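Local structure of DUF4973 domain-containing protein (Bacteroides thetaiotaomicron, 4QNI) at residues S172-T178 with T202-G208; I130-E134 with I216-A220; G179-V185 with R307-T313. The protein is of unknown function but, as a two-domain, probably lipid-anchored protein of a gut Bacteroides, is thought to be an auxiliary nutrient-binding protein. One frame throughout, in Å; residues are numbered along the deposited sequence.

Interaction 1: residues S172-T178 with T202-G208; sequences SGDYSGT and TKSSIRG. With EDO (1,2-ethanediol), chain D.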
ATOM      1  N   SER A 172      10.024   8.769 -31.620  1.00 35.46           N
ATOM      2  CA  SER A 172       8.809   8.865 -30.836  1.00 34.92           C
ATOM      3  C   SER A 172       8.974   8.337 -29.419  1.00 39.67           C
ATOM      4  O   SER A 172       9.830   7.514 -29.126  1.00 41.69           O
ATOM      5  CB  SER A 172       7.674   8.120 -31.541  1.00 36.75           C
ATOM      6  OG  SER A 172       7.999   6.745 -31.640  1.00 37.10           O
ATOM      7  N   GLY A 173       8.066   8.773 -28.577  1.00 34.89           N
ATOM      8  CA  GLY A 173       8.000   8.418 -27.182  1.00 34.47           C
ATOM      9  C   GLY A 173       7.685   9.656 -26.381  1.00 38.81           C
ATOM     10  O   GLY A 173       7.256  10.679 -26.938  1.00 36.18           O
ATOM     11  N   ASP A 174       7.947   9.569 -25.069  1.00 36.71           N
ATOM     12  CA  ASP A 174       7.695  10.649 -24.134  1.00 36.85           C
ATOM     13  C   ASP A 174       8.965  11.455 -23.955  1.00 40.43           C
ATOM     14  O   ASP A 174       9.925  11.059 -23.273  1.00 39.91           O
ATOM     15  CB  ASP A 174       7.108  10.126 -22.796  1.00 38.79           C
ATOM     16  CG  ASP A 174       5.727   9.469 -22.934  1.00 48.43           C
ATOM     17  OD1 ASP A 174       5.131   9.547 -24.029  1.00 50.63           O
ATOM     18  OD2 ASP A 174       5.257   8.866 -21.959  1.00 54.91           O
ATOM     19  N   TYR A 175       8.965  12.593 -24.620  1.00 37.20           N
ATOM     20  CA  TYR A 175      10.062  13.550 -24.553  1.00 37.99           C
ATOM     21  C   TYR A 175      10.040  14.261 -23.233  1.00 42.70           C
ATOM     22  O   TYR A 175       8.976  14.424 -22.641  1.00 44.28           O
ATOM     23  CB  TYR A 175       9.892  14.599 -25.666  1.00 38.01           C
ATOM     24  CG  TYR A 175      10.378  14.171 -27.024  1.00 36.90           C
ATOM     25  CD1 TYR A 175       9.584  13.379 -27.856  1.00 37.87           C
ATOM     26  CD2 TYR A 175      11.569  14.671 -27.542  1.00 36.28           C
ATOM     27  CE1 TYR A 175      10.013  13.024 -29.139  1.00 36.92           C
ATOM     28  CE2 TYR A 175      11.980  14.366 -28.833  1.00 35.93           C
ATOM     29  CZ  TYR A 175      11.224  13.507 -29.612  1.00 41.39           C
ATOM     30  OH  TYR A 175      11.717  13.140 -30.840  1.00 41.15           O
ATOM     31  N   SER A 176      11.179  14.739 -22.786  1.00 38.88           N
ATOM     32  CA  SER A 176      11.217  15.614 -21.624  1.00 38.27           C
ATOM     33  C   SER A 176      10.783  16.976 -22.129  1.00 44.16           C
ATOM     34  O   SER A 176      11.218  17.367 -23.209  1.00 42.17           O
ATOM     35  CB  SER A 176      12.626  15.677 -21.047  1.00 39.48           C
ATOM     36  OG  SER A 176      12.748  16.769 -20.149  1.00 45.86           O
ATOM     37  N   GLY A 177       9.922  17.663 -21.390  1.00 43.31           N
ATOM     38  CA  GLY A 177       9.499  19.016 -21.748  1.00 43.13           C
ATOM     39  C   GLY A 177      10.234  20.095 -20.956  1.00 46.11           C
ATOM     40  O   GLY A 177       9.905  21.273 -21.053  1.00 46.85           O
ATOM     41  N   THR A 178      11.230  19.703 -20.179  1.00 42.47           N
ATOM     42  CA  THR A 178      12.054  20.570 -19.315  1.00 45.68           C
ATOM     43  C   THR A 178      12.687  21.774 -20.085  1.00 53.45           C
ATOM     44  O   THR A 178      12.788  22.868 -19.512  1.00 55.98           O
ATOM     45  CB  THR A 178      13.101  19.674 -18.633  1.00 55.72           C
ATOM     46  OG1 THR A 178      12.413  18.903 -17.636  1.00 65.08           O
ATOM     47  CG2 THR A 178      14.231  20.436 -17.992  1.00 57.06           C
ATOM     48  N   THR A 202       5.530  24.809 -17.581  1.00 69.15           N
ATOM     49  CA  THR A 202       6.373  23.749 -18.101  1.00 67.93           C
ATOM     50  C   THR A 202       5.685  22.399 -17.974  1.00 70.91           C
ATOM     51  O   THR A 202       5.290  21.976 -16.879  1.00 72.43           O
ATOM     52  CB  THR A 202       7.788  23.760 -17.496  1.00 79.90           C
ATOM     53  OG1 THR A 202       8.369  25.061 -17.709  1.00 84.07           O
ATOM     54  CG2 THR A 202       8.706  22.689 -18.128  1.00 75.75           C
ATOM     55  N   LYS A 203       5.519  21.757 -19.146  1.00 62.85           N
ATOM     56  CA  LYS A 203       5.049  20.393 -19.332  1.00 60.64           C
ATOM     57  C   LYS A 203       6.275  19.528 -19.169  1.00 61.40           C
ATOM     58  O   LYS A 203       7.142  19.575 -20.040  1.00 60.43           O
ATOM     59  CB  LYS A 203       4.436  20.221 -20.741  1.00 61.21           C
ATOM     60  CG  LYS A 203       2.945  20.462 -20.835  1.00 69.47           C
ATOM     61  CD  LYS A 203       2.310  19.537 -21.872  1.00 77.53           C
ATOM     62  CE  LYS A 203       1.831  18.230 -21.275  1.00 93.09           C
ATOM     63  NZ  LYS A 203       0.674  18.434 -20.350  1.00 99.68           N
ATOM     64  N   SER A 204       6.402  18.791 -18.064  1.00 56.45           N
ATOM     65  CA  SER A 204       7.595  17.961 -17.835  1.00 56.05           C
ATOM     66  C   SER A 204       7.724  16.810 -18.859  1.00 54.93           C
ATOM     67  O   SER A 204       8.836  16.373 -19.146  1.00 54.58           O
ATOM     68  CB  SER A 204       7.599  17.390 -16.416  1.00 62.34           C
ATOM     69  OG  SER A 204       6.580  16.414 -16.255  1.00 74.50           O
ATOM     70  N   SER A 205       6.595  16.311 -19.366  1.00 49.12           N
ATOM     71  CA  SER A 205       6.546  15.211 -20.321  1.00 47.58           C
ATOM     72  C   SER A 205       5.705  15.583 -21.550  1.00 48.57           C
ATOM     73  O   SER A 205       4.584  16.062 -21.412  1.00 46.96           O
ATOM     74  CB  SER A 205       5.999  13.955 -19.651  1.00 51.29           C
ATOM     75  OG  SER A 205       5.894  12.904 -20.593  1.00 64.39           O
ATOM     76  N   ILE A 206       6.275  15.398 -22.756  1.00 43.58           N
ATOM     77  CA  ILE A 206       5.605  15.709 -24.015  1.00 41.03           C
ATOM     78  C   ILE A 206       5.646  14.458 -24.853  1.00 42.22           C
ATOM     79  O   ILE A 206       6.726  13.999 -25.227  1.00 42.78           O
ATOM     80  CB  ILE A 206       6.251  16.942 -24.731  1.00 43.35           C
ATOM     81  CG1 ILE A 206       6.124  18.222 -23.866  1.00 42.66           C
ATOM     82  CG2 ILE A 206       5.631  17.142 -26.136  1.00 42.97           C
ATOM     83  CD1 ILE A 206       7.053  19.295 -24.253  1.00 41.42           C
ATOM     84  N   ARG A 207       4.477  13.911 -25.157  1.00 35.59           N
ATOM     85  CA  ARG A 207       4.393  12.689 -25.935  1.00 34.53           C
ATOM     86  C   ARG A 207       4.488  12.998 -27.428  1.00 38.35           C
ATOM     87  O   ARG A 207       3.707  13.808 -27.947  1.00 36.56           O
ATOM     88  CB  ARG A 207       3.078  11.937 -25.598  1.00 32.68           C
ATOM     89  CG  ARG A 207       2.981  10.577 -26.290  1.00 38.32           C
ATOM     90  CD  ARG A 207       1.965   9.702 -25.615  1.00 37.79           C
ATOM     91  NE  ARG A 207       2.482   9.266 -24.327  1.00 40.63           N
ATOM     92  CZ  ARG A 207       1.736   8.793 -23.344  1.00 45.05           C
ATOM     93  NH1 ARG A 207       0.417   8.724 -23.476  1.00 36.35           N
ATOM     94  NH2 ARG A 207       2.299   8.401 -22.210  1.00 32.35           N
ATOM     95  N   GLY A 208       5.421  12.308 -28.087  1.00 34.74           N
ATOM     96  CA  GLY A 208       5.671  12.382 -29.521  1.00 33.12           C
ATOM     97  C   GLY A 208       5.062  11.139 -30.125  1.00 36.33           C
ATOM     98  O   GLY A 208       5.529  10.038 -29.845  1.00 36.89           O
TER
HETATM   99  C1  EDO D 402       0.516  12.017 -22.186  1.00 70.90           C
HETATM  100  O1  EDO D 402       0.245  13.102 -23.093  1.00 71.23           O
HETATM  101  C2  EDO D 402       1.608  12.362 -21.112  1.00 72.85           C
HETATM  102  O2  EDO D 402       2.944  12.357 -21.633  1.00 73.05           O
HETATM  103  O   HOH W   1       7.133  22.548 -21.555  1.00 55.48           O
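Arg207 grips Asp174 from the side, with two nitrogens and one carboxylate oxygen for each. NE of Arg207 reaches OD1 of Asp174 at 2.7 Å, almost straight, and NH2 of Arg207 reaches Asp174 OD2 at 3.0 Å. Both oxygens are met on their syn side and the two flat groups lie nearly coplanar, 21° apart. The arginine chain leaves with CG anti to the backbone N (chi1 -175°) and bends at chi3, bringing its NE edge round to the carboxylate. NH1 goes to Glu225, while C1 of an ethanediol sits over one guanidinium face. With a leucine in place of Arg207, Asp174 and Glu225 would probably both lose their charged mate. Asp174 and Arg207 form a non-hydrogen-bonded pair in the antiparallel ladder joining strand 173-176 to strand 205-210 of the C-terminal domain's large sheet; strand 306-321 bonds to Ser176 on the far side. Gly173 pairs with Gly208 and Tyr175 with Ile206, each through two backbone bonds. Gly177 N adds a bond to Ser204 O at 2.8 Å, from above the carbonyl plane. CD1 of Ile206 rests 3.5 Å from CA of Gly177, where a side chain would collide with Lys203 O. Gly208 N sits at the edge of the Tyr175 ring, near its plane, and a side chain on Gly208 would run into Tyr175 CE1; that ring packs on Leu314 and Leu316.

Interaction 2: residues I130-E134 with I216-A220; sequences IDMSE and IFTYA. With EDO (1,2-ethanediol), chain E.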
ATOM      1  N   ILE A 130      -2.468   5.833 -39.455  1.00 40.83           N
ATOM      2  CA  ILE A 130      -3.143   5.829 -38.163  1.00 39.51           C
ATOM      3  C   ILE A 130      -3.092   7.270 -37.578  1.00 43.86           C
ATOM      4  O   ILE A 130      -2.103   7.997 -37.768  1.00 45.07           O
ATOM      5  CB  ILE A 130      -2.565   4.756 -37.197  1.00 42.01           C
ATOM      6  CG1 ILE A 130      -3.595   4.397 -36.099  1.00 42.22           C
ATOM      7  CG2 ILE A 130      -1.155   5.142 -36.611  1.00 41.30           C
ATOM      8  CD1 ILE A 130      -3.233   3.192 -35.234  1.00 45.62           C
ATOM      9  N   ASP A 131      -4.205   7.704 -36.991  1.00 38.09           N
ATOM     10  CA  ASP A 131      -4.298   8.978 -36.308  1.00 36.79           C
ATOM     11  C   ASP A 131      -4.176   8.648 -34.833  1.00 40.60           C
ATOM     12  O   ASP A 131      -5.105   8.094 -34.237  1.00 39.90           O
ATOM     13  CB  ASP A 131      -5.621   9.706 -36.643  1.00 38.26           C
ATOM     14  CG  ASP A 131      -5.680  11.140 -36.116  1.00 43.33           C
ATOM     15  OD1 ASP A 131      -4.924  11.464 -35.168  1.00 41.63           O
ATOM     16  OD2 ASP A 131      -6.444  11.947 -36.673  1.00 52.97           O
HETATM   17  N   MSE A 132      -3.009   8.919 -34.257  1.00 37.50           N
HETATM   18  CA  MSE A 132      -2.717   8.589 -32.865  1.00 35.30           C
HETATM   19  C   MSE A 132      -3.451   9.512 -31.864  1.00 41.98           C
HETATM   20  O   MSE A 132      -3.380   9.268 -30.649  1.00 41.16           O
HETATM   21  CB  MSE A 132      -1.203   8.547 -32.618  1.00 35.85           C
HETATM   22  CG  MSE A 132      -0.528   7.331 -33.280  1.00 39.76           C
HETATM   23 SE   MSE A 132      -1.137   5.630 -32.492  0.75 44.42          SE
HETATM   24  CE  MSE A 132      -0.301   5.784 -30.769  1.00 38.79           C
ATOM     25  N   SER A 133      -4.234  10.489 -32.387  1.00 40.27           N
ATOM     26  CA  SER A 133      -5.118  11.393 -31.628  1.00 40.85           C
ATOM     27  C   SER A 133      -6.192  10.584 -30.940  1.00 46.34           C
ATOM     28  O   SER A 133      -6.676  10.952 -29.874  1.00 46.22           O
ATOM     29  CB  SER A 133      -5.777  12.399 -32.560  1.00 44.06           C
ATOM     30  OG  SER A 133      -5.061  13.604 -32.427  1.00 60.61           O
ATOM     31  N   GLU A 134      -6.583   9.488 -31.593  1.00 43.02           N
ATOM     32  CA  GLU A 134      -7.485   8.480 -31.059  1.00 43.05           C
ATOM     33  C   GLU A 134      -6.624   7.668 -30.153  1.00 48.83           C
ATOM     34  O   GLU A 134      -5.508   7.304 -30.539  1.00 49.89           O
ATOM     35  CB  GLU A 134      -8.086   7.615 -32.195  1.00 44.18           C
ATOM     36  CG  GLU A 134      -8.646   8.372 -33.386  1.00 47.93           C
ATOM     37  CD  GLU A 134      -9.812   9.299 -33.110  1.00 62.72           C
ATOM     38  OE1 GLU A 134     -10.654   8.975 -32.241  1.00 54.56           O
ATOM     39  OE2 GLU A 134      -9.868  10.371 -33.756  1.00 66.46           O
ATOM     40  N   ILE A 216       6.515  12.518 -36.548  1.00 33.96           N
ATOM     41  CA  ILE A 216       5.747  12.392 -35.314  1.00 32.82           C
ATOM     42  C   ILE A 216       4.817  13.590 -35.257  1.00 39.60           C
ATOM     43  O   ILE A 216       4.939  14.522 -36.078  1.00 39.72           O
ATOM     44  CB  ILE A 216       6.682  12.322 -34.040  1.00 34.35           C
ATOM     45  CG1 ILE A 216       7.505  13.615 -33.826  1.00 33.59           C
ATOM     46  CG2 ILE A 216       7.582  11.069 -34.042  1.00 34.11           C
ATOM     47  CD1 ILE A 216       8.200  13.725 -32.381  1.00 33.12           C
ATOM     48  N   PHE A 217       3.952  13.615 -34.249  1.00 36.11           N
ATOM     49  CA  PHE A 217       3.265  14.838 -33.893  1.00 35.57           C
ATOM     50  C   PHE A 217       3.290  14.971 -32.352  1.00 39.52           C
ATOM     51  O   PHE A 217       3.453  13.981 -31.625  1.00 38.15           O
ATOM     52  CB  PHE A 217       1.839  14.998 -34.495  1.00 36.56           C
ATOM     53  CG  PHE A 217       0.753  14.243 -33.766  1.00 36.39           C
ATOM     54  CD1 PHE A 217       0.167  14.769 -32.619  1.00 36.52           C
ATOM     55  CD2 PHE A 217       0.323  12.998 -34.224  1.00 37.04           C
ATOM     56  CE1 PHE A 217      -0.803  14.057 -31.929  1.00 38.55           C
ATOM     57  CE2 PHE A 217      -0.638  12.282 -33.531  1.00 39.09           C
ATOM     58  CZ  PHE A 217      -1.196  12.815 -32.388  1.00 38.52           C
ATOM     59  N   THR A 218       3.178  16.209 -31.873  1.00 36.73           N
ATOM     60  CA  THR A 218       2.951  16.503 -30.459  1.00 36.36           C
ATOM     61  C   THR A 218       1.669  17.332 -30.430  1.00 39.81           C
ATOM     62  O   THR A 218       1.304  17.931 -31.457  1.00 41.01           O
ATOM     63  CB  THR A 218       4.123  17.268 -29.788  1.00 45.18           C
ATOM     64  OG1 THR A 218       4.062  18.647 -30.174  1.00 47.37           O
ATOM     65  CG2 THR A 218       5.546  16.641 -30.008  1.00 36.14           C
ATOM     66  N   TYR A 219       0.999  17.417 -29.298  1.00 34.90           N
ATOM     67  CA  TYR A 219      -0.056  18.406 -29.196  1.00 36.20           C
ATOM     68  C   TYR A 219       0.628  19.786 -28.998  1.00 41.18           C
ATOM     69  O   TYR A 219       1.762  19.841 -28.512  1.00 39.53           O
ATOM     70  CB  TYR A 219      -1.055  18.088 -28.078  1.00 37.53           C
ATOM     71  CG  TYR A 219      -1.852  16.840 -28.377  1.00 36.62           C
ATOM     72  CD1 TYR A 219      -2.791  16.821 -29.405  1.00 38.23           C
ATOM     73  CD2 TYR A 219      -1.629  15.662 -27.671  1.00 35.36           C
ATOM     74  CE1 TYR A 219      -3.455  15.650 -29.748  1.00 40.49           C
ATOM     75  CE2 TYR A 219      -2.325  14.498 -27.975  1.00 35.55           C
ATOM     76  CZ  TYR A 219      -3.233  14.496 -29.018  1.00 42.56           C
ATOM     77  OH  TYR A 219      -3.940  13.365 -29.308  1.00 43.90           O
ATOM     78  N   ALA A 220      -0.027  20.871 -29.443  1.00 39.60           N
ATOM     79  CA  ALA A 220       0.504  22.227 -29.324  1.00 41.14           C
ATOM     80  C   ALA A 220       0.666  22.634 -27.860  1.00 45.51           C
ATOM     81  O   ALA A 220      -0.246  22.447 -27.058  1.00 46.52           O
ATOM     82  CB  ALA A 220      -0.403  23.207 -30.060  1.00 43.24           C
TER
HETATM   83  C1  EDO E 403       6.114  20.389 -28.541  1.00 48.47           C
HETATM   84  O1  EDO E 403       5.564  21.218 -29.544  1.00 44.81           O
HETATM   85  C2  EDO E 403       6.516  21.221 -27.337  1.00 50.90           C
HETATM   86  O2  EDO E 403       5.362  21.695 -26.668  1.00 56.54           O
HETATM   87  O   HOH W   2      -3.557  10.899 -28.268  1.00 44.78           O
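Met132, a selenomethionine, brings its CB to 3.9 Å from CE2 of Phe217, meeting the ring obliquely. The rest of its chain, bent at chi2 and chi3, turns away toward Phe166 and Pro167. Its carbonyl O is tied to the other segment through a water, 2.9 Å from Met132 O and 2.7 Å from Tyr219 OH; the water lies at the edge of the tyrosine ring, in its plane. Next comes Ser133, whose backbone N lies at the edge of the Phe217 ring, near its plane, 3.8 Å from Phe217 CZ. Its OG makes a weak hydrogen bond with Tyr219 OH at 3.3 Å, and the same phenol oxygen packs 3.3 Å from CA of Ser133. Phe217 holds CG between its backbone N and carbonyl carbon (chi1 80°), sending the ring out to the loop; there CE1 of Phe217 lies over one face of the Tyr219 ring. Tyr209 stacks on Phe217, and Lys234 makes a cation-pi contact with it. Residues 131-134 form a type I beta turn in the DUF4973 region, set against strand 215-219 of the C-terminal region: a small, buried domain-domain contact between a loop turn and two aromatic side chains of a strand.

Interaction 3: residues G179-V185 with R307-T313; sequences GITNKVV and RYHVKGT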
ATOM      1  N   GLY A 179      13.112  21.561 -21.337  1.00 47.84           N
ATOM      2  CA  GLY A 179      13.727  22.608 -22.149  1.00 46.72           C
ATOM      3  C   GLY A 179      12.752  23.407 -22.999  1.00 50.05           C
ATOM      4  O   GLY A 179      13.172  24.234 -23.805  1.00 50.09           O
ATOM      5  N   ILE A 180      11.446  23.181 -22.834  1.00 45.80           N
ATOM      6  CA  ILE A 180      10.435  23.908 -23.588  1.00 44.16           C
ATOM      7  C   ILE A 180       9.747  24.883 -22.679  1.00 48.65           C
ATOM      8  O   ILE A 180       9.257  24.470 -21.625  1.00 50.68           O
ATOM      9  CB  ILE A 180       9.397  22.954 -24.262  1.00 45.04           C
ATOM     10  CG1 ILE A 180      10.026  22.114 -25.400  1.00 44.07           C
ATOM     11  CG2 ILE A 180       8.174  23.744 -24.772  1.00 44.44           C
ATOM     12  CD1 ILE A 180      10.507  22.913 -26.621  1.00 38.98           C
ATOM     13  N   THR A 181       9.662  26.158 -23.088  1.00 44.59           N
ATOM     14  CA  THR A 181       8.893  27.136 -22.323  1.00 46.43           C
ATOM     15  C   THR A 181       7.586  27.409 -23.071  1.00 51.87           C
ATOM     16  O   THR A 181       7.520  27.258 -24.309  1.00 51.92           O
ATOM     17  CB  THR A 181       9.660  28.434 -22.004  1.00 56.75           C
ATOM     18  OG1 THR A 181      10.058  29.107 -23.201  1.00 52.80           O
ATOM     19  CG2 THR A 181      10.833  28.216 -21.067  1.00 57.86           C
ATOM     20  N   ASN A 182       6.540  27.757 -22.303  1.00 48.65           N
ATOM     21  CA  ASN A 182       5.227  28.153 -22.802  1.00 48.30           C
ATOM     22  C   ASN A 182       4.907  29.503 -22.199  1.00 54.85           C
ATOM     23  O   ASN A 182       4.695  29.609 -20.985  1.00 56.82           O
ATOM     24  CB  ASN A 182       4.147  27.112 -22.456  1.00 47.75           C
ATOM     25  CG  ASN A 182       4.311  25.792 -23.150  1.00 56.66           C
ATOM     26  OD1 ASN A 182       3.836  25.594 -24.253  1.00 53.00           O
ATOM     27  ND2 ASN A 182       4.991  24.858 -22.528  1.00 53.69           N
ATOM     28  N   LYS A 183       4.943  30.549 -23.023  1.00 49.75           N
ATOM     29  CA  LYS A 183       4.654  31.907 -22.581  1.00 50.51           C
ATOM     30  C   LYS A 183       3.414  32.404 -23.306  1.00 53.89           C
ATOM     31  O   LYS A 183       3.115  31.890 -24.374  1.00 52.53           O
ATOM     32  CB  LYS A 183       5.869  32.827 -22.830  1.00 53.10           C
ATOM     33  CG  LYS A 183       7.043  32.518 -21.909  1.00 57.87           C
ATOM     34  CD  LYS A 183       8.304  33.187 -22.384  1.00 64.03           C
ATOM     35  CE  LYS A 183       9.425  33.040 -21.387  1.00 63.20           C
ATOM     36  NZ  LYS A 183      10.088  34.345 -21.132  1.00 60.87           N
ATOM     37  N   VAL A 184       2.672  33.364 -22.715  1.00 51.09           N
ATOM     38  CA  VAL A 184       1.456  33.922 -23.289  1.00 51.96           C
ATOM     39  C   VAL A 184       1.774  35.281 -23.931  1.00 58.51           C
ATOM     40  O   VAL A 184       2.345  36.160 -23.277  1.00 59.27           O
ATOM     41  CB  VAL A 184       0.324  34.038 -22.213  1.00 58.61           C
ATOM     42  CG1 VAL A 184      -0.917  34.761 -22.751  1.00 59.56           C
ATOM     43  CG2 VAL A 184      -0.056  32.671 -21.643  1.00 57.42           C
ATOM     44  N   VAL A 185       1.367  35.464 -25.198  1.00 56.30           N
ATOM     45  CA  VAL A 185       1.529  36.731 -25.908  1.00 57.78           C
ATOM     46  C   VAL A 185       0.407  37.663 -25.414  1.00 64.72           C
ATOM     47  O   VAL A 185      -0.770  37.426 -25.665  1.00 63.75           O
ATOM     48  CB  VAL A 185       1.561  36.566 -27.448  1.00 61.43           C
ATOM     49  CG1 VAL A 185       1.692  37.925 -28.138  1.00 63.79           C
ATOM     50  CG2 VAL A 185       2.698  35.639 -27.872  1.00 58.76           C
ATOM     51  N   ARG A 307      -3.028  33.207 -26.811  1.00 54.70           N
ATOM     52  CA  ARG A 307      -1.933  33.005 -27.752  1.00 52.89           C
ATOM     53  C   ARG A 307      -0.654  32.599 -27.019  1.00 55.37           C
ATOM     54  O   ARG A 307      -0.101  33.373 -26.229  1.00 55.56           O
ATOM     55  CB  ARG A 307      -1.708  34.249 -28.607  1.00 53.40           C
ATOM     56  CG  ARG A 307      -0.677  34.013 -29.695  1.00 58.49           C
ATOM     57  CD  ARG A 307      -0.919  34.939 -30.860  1.00 60.12           C
ATOM     58  NE  ARG A 307      -0.073  34.625 -32.011  1.00 55.20           N
ATOM     59  CZ  ARG A 307      -0.332  33.679 -32.905  1.00 62.89           C
ATOM     60  NH1 ARG A 307      -1.410  32.910 -32.776  1.00 45.20           N
ATOM     61  NH2 ARG A 307       0.478  33.493 -33.936  1.00 52.45           N
ATOM     62  N   TYR A 308      -0.192  31.371 -27.283  1.00 50.36           N
ATOM     63  CA  TYR A 308       1.018  30.846 -26.658  1.00 49.32           C
ATOM     64  C   TYR A 308       2.213  30.915 -27.556  1.00 51.32           C
ATOM     65  O   TYR A 308       2.084  30.736 -28.767  1.00 50.35           O
ATOM     66  CB  TYR A 308       0.824  29.384 -26.250  1.00 50.23           C
ATOM     67  CG  TYR A 308      -0.065  29.208 -25.047  1.00 52.78           C
ATOM     68  CD1 TYR A 308       0.431  29.386 -23.761  1.00 55.00           C
ATOM     69  CD2 TYR A 308      -1.399  28.841 -25.191  1.00 53.45           C
ATOM     70  CE1 TYR A 308      -0.374  29.202 -22.645  1.00 56.69           C
ATOM     71  CE2 TYR A 308      -2.218  28.658 -24.081  1.00 55.50           C
ATOM     72  CZ  TYR A 308      -1.701  28.840 -22.806  1.00 63.27           C
ATOM     73  OH  TYR A 308      -2.480  28.666 -21.687  1.00 60.92           O
ATOM     74  N   HIS A 309       3.385  31.168 -26.949  1.00 47.59           N
ATOM     75  CA  HIS A 309       4.687  31.096 -27.569  1.00 45.97           C
ATOM     76  C   HIS A 309       5.397  29.879 -26.972  1.00 46.04           C
ATOM     77  O   HIS A 309       5.710  29.856 -25.782  1.00 46.40           O
ATOM     78  CB  HIS A 309       5.502  32.390 -27.411  1.00 48.44           C
ATOM     79  CG  HIS A 309       6.782  32.403 -28.206  1.00 51.58           C
ATOM     80  ND1 HIS A 309       7.691  33.439 -28.084  1.00 54.51           N
ATOM     81  CD2 HIS A 309       7.257  31.516 -29.118  1.00 52.14           C
ATOM     82  CE1 HIS A 309       8.685  33.148 -28.913  1.00 53.44           C
ATOM     83  NE2 HIS A 309       8.470  31.997 -29.549  1.00 52.29           N
ATOM     84  N   VAL A 310       5.587  28.850 -27.792  1.00 40.58           N
ATOM     85  CA  VAL A 310       6.239  27.581 -27.434  1.00 39.63           C
ATOM     86  C   VAL A 310       7.644  27.639 -28.008  1.00 46.29           C
ATOM     87  O   VAL A 310       7.791  27.868 -29.213  1.00 46.52           O
ATOM     88  CB  VAL A 310       5.411  26.393 -27.987  1.00 41.75           C
ATOM     89  CG1 VAL A 310       6.033  25.046 -27.617  1.00 40.09           C
ATOM     90  CG2 VAL A 310       3.953  26.491 -27.527  1.00 41.68           C
ATOM     91  N   LYS A 311       8.680  27.467 -27.157  1.00 42.94           N
ATOM     92  CA  LYS A 311      10.059  27.620 -27.604  1.00 42.25           C
ATOM     93  C   LYS A 311      11.051  26.806 -26.769  1.00 48.22           C
ATOM     94  O   LYS A 311      10.875  26.674 -25.558  1.00 48.99           O
ATOM     95  CB  LYS A 311      10.429  29.114 -27.533  1.00 45.12           C
ATOM     96  CG  LYS A 311      11.754  29.511 -28.134  1.00 46.82           C
ATOM     97  CD  LYS A 311      11.955  30.978 -27.938  1.00 53.04           C
ATOM     98  CE  LYS A 311      13.323  31.447 -28.351  1.00 63.27           C
ATOM     99  NZ  LYS A 311      13.455  32.925 -28.192  1.00 76.03           N
ATOM    100  N   GLY A 312      12.106  26.305 -27.425  1.00 43.14           N
ATOM    101  CA  GLY A 312      13.145  25.550 -26.759  1.00 42.22           C
ATOM    102  C   GLY A 312      13.602  24.264 -27.413  1.00 45.57           C
ATOM    103  O   GLY A 312      13.575  24.096 -28.645  1.00 43.72           O
ATOM    104  N   THR A 313      14.070  23.362 -26.541  1.00 41.27           N
ATOM    105  CA  THR A 313      14.643  22.069 -26.870  1.00 40.26           C
ATOM    106  C   THR A 313      13.775  20.959 -26.341  1.00 43.96           C
ATOM    107  O   THR A 313      13.317  21.023 -25.197  1.00 44.77           O
ATOM    108  CB  THR A 313      16.059  21.971 -26.240  1.00 42.73           C
ATOM    109  OG1 THR A 313      16.820  23.079 -26.659  1.00 41.37           O
ATOM    110  CG2 THR A 313      16.824  20.676 -26.616  1.00 43.65           C
TER
HETATM  111  O   HOH W   3      12.874  19.387 -23.097  1.00 46.34           O
HETATM  112  O   HOH W   4       8.259  30.355 -24.756  1.00 46.15           O
HETATM  113  O   HOH W   5      -3.430  36.245 -25.931  1.00 57.75           O
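Two neighbouring strands of the large antiparallel sheet in the C-terminal domain, 180-188 and 306-321, run antiparallel here, paired residue by residue up to a corner at Gly312. Thr181 pairs with Lys311 and Lys183 with His309, both as hydrogen-bonded pairs; His309 N reaches Lys183 O at 2.7 Å, nearly straight. Val185 N to Arg307 O, 2.8 Å, and Thr313 N to Gly179 O, 3.0 Å, extend the ladder at its two ends. At the corner CA of Gly312 comes within 3.2 Å of Gly179 O, and a CB would collide with that oxygen. Into this corner Ile180 sends CD1, 3.5 Å from C of Gly312, while its CG2 branch meets Val310 CG1. On the face carrying Asn182, Val184, Tyr308 and Val310, OD1 of Asn182 lies alongside CG2 of Val310 at 3.4 Å, with its ND2 bound to Ile201 O. With CG1 anti to the backbone N (chi1 174°), Val184 turns its CG2 branch obliquely to the Tyr308 ring, 3.6 Å from Tyr308 CE1. On the other face a water bridges Thr181 OG1 and His309 O, and His309 stacks on Tyr295, its two ring nitrogens held by Asp293 and Glu196. Strand 282-298 flanks the pair beyond 306-321 and strand 194-196 flanks it beyond 180-188, while Tyr308 packs on Pro280 of a second subunit.

All three interactions reach the same antiparallel sheet of the C-terminal domain. Interaction 1 joins strand 173-176 to 205-210, and strand 215-219 of interaction 2 is the next one across. Strand 306-321 serves both interaction 3, beside 180-188, and interaction 1, through Ser176. The centres of interactions 1 and 2 are about 13 Å apart, with Tyr175 packing on Ile216; those of 1 and 3 about 14 Å, with Ile206 touching Ile180; those of 2 and 3 about 19 Å. Along the chain interaction 1 is nested within the loop closed by interaction 2, whereas interaction 3 alternates with both. Interaction 1 joins strands close in sequence, interaction 3 strands far apart, and interaction 2 fastens the N-terminal region to their sheet.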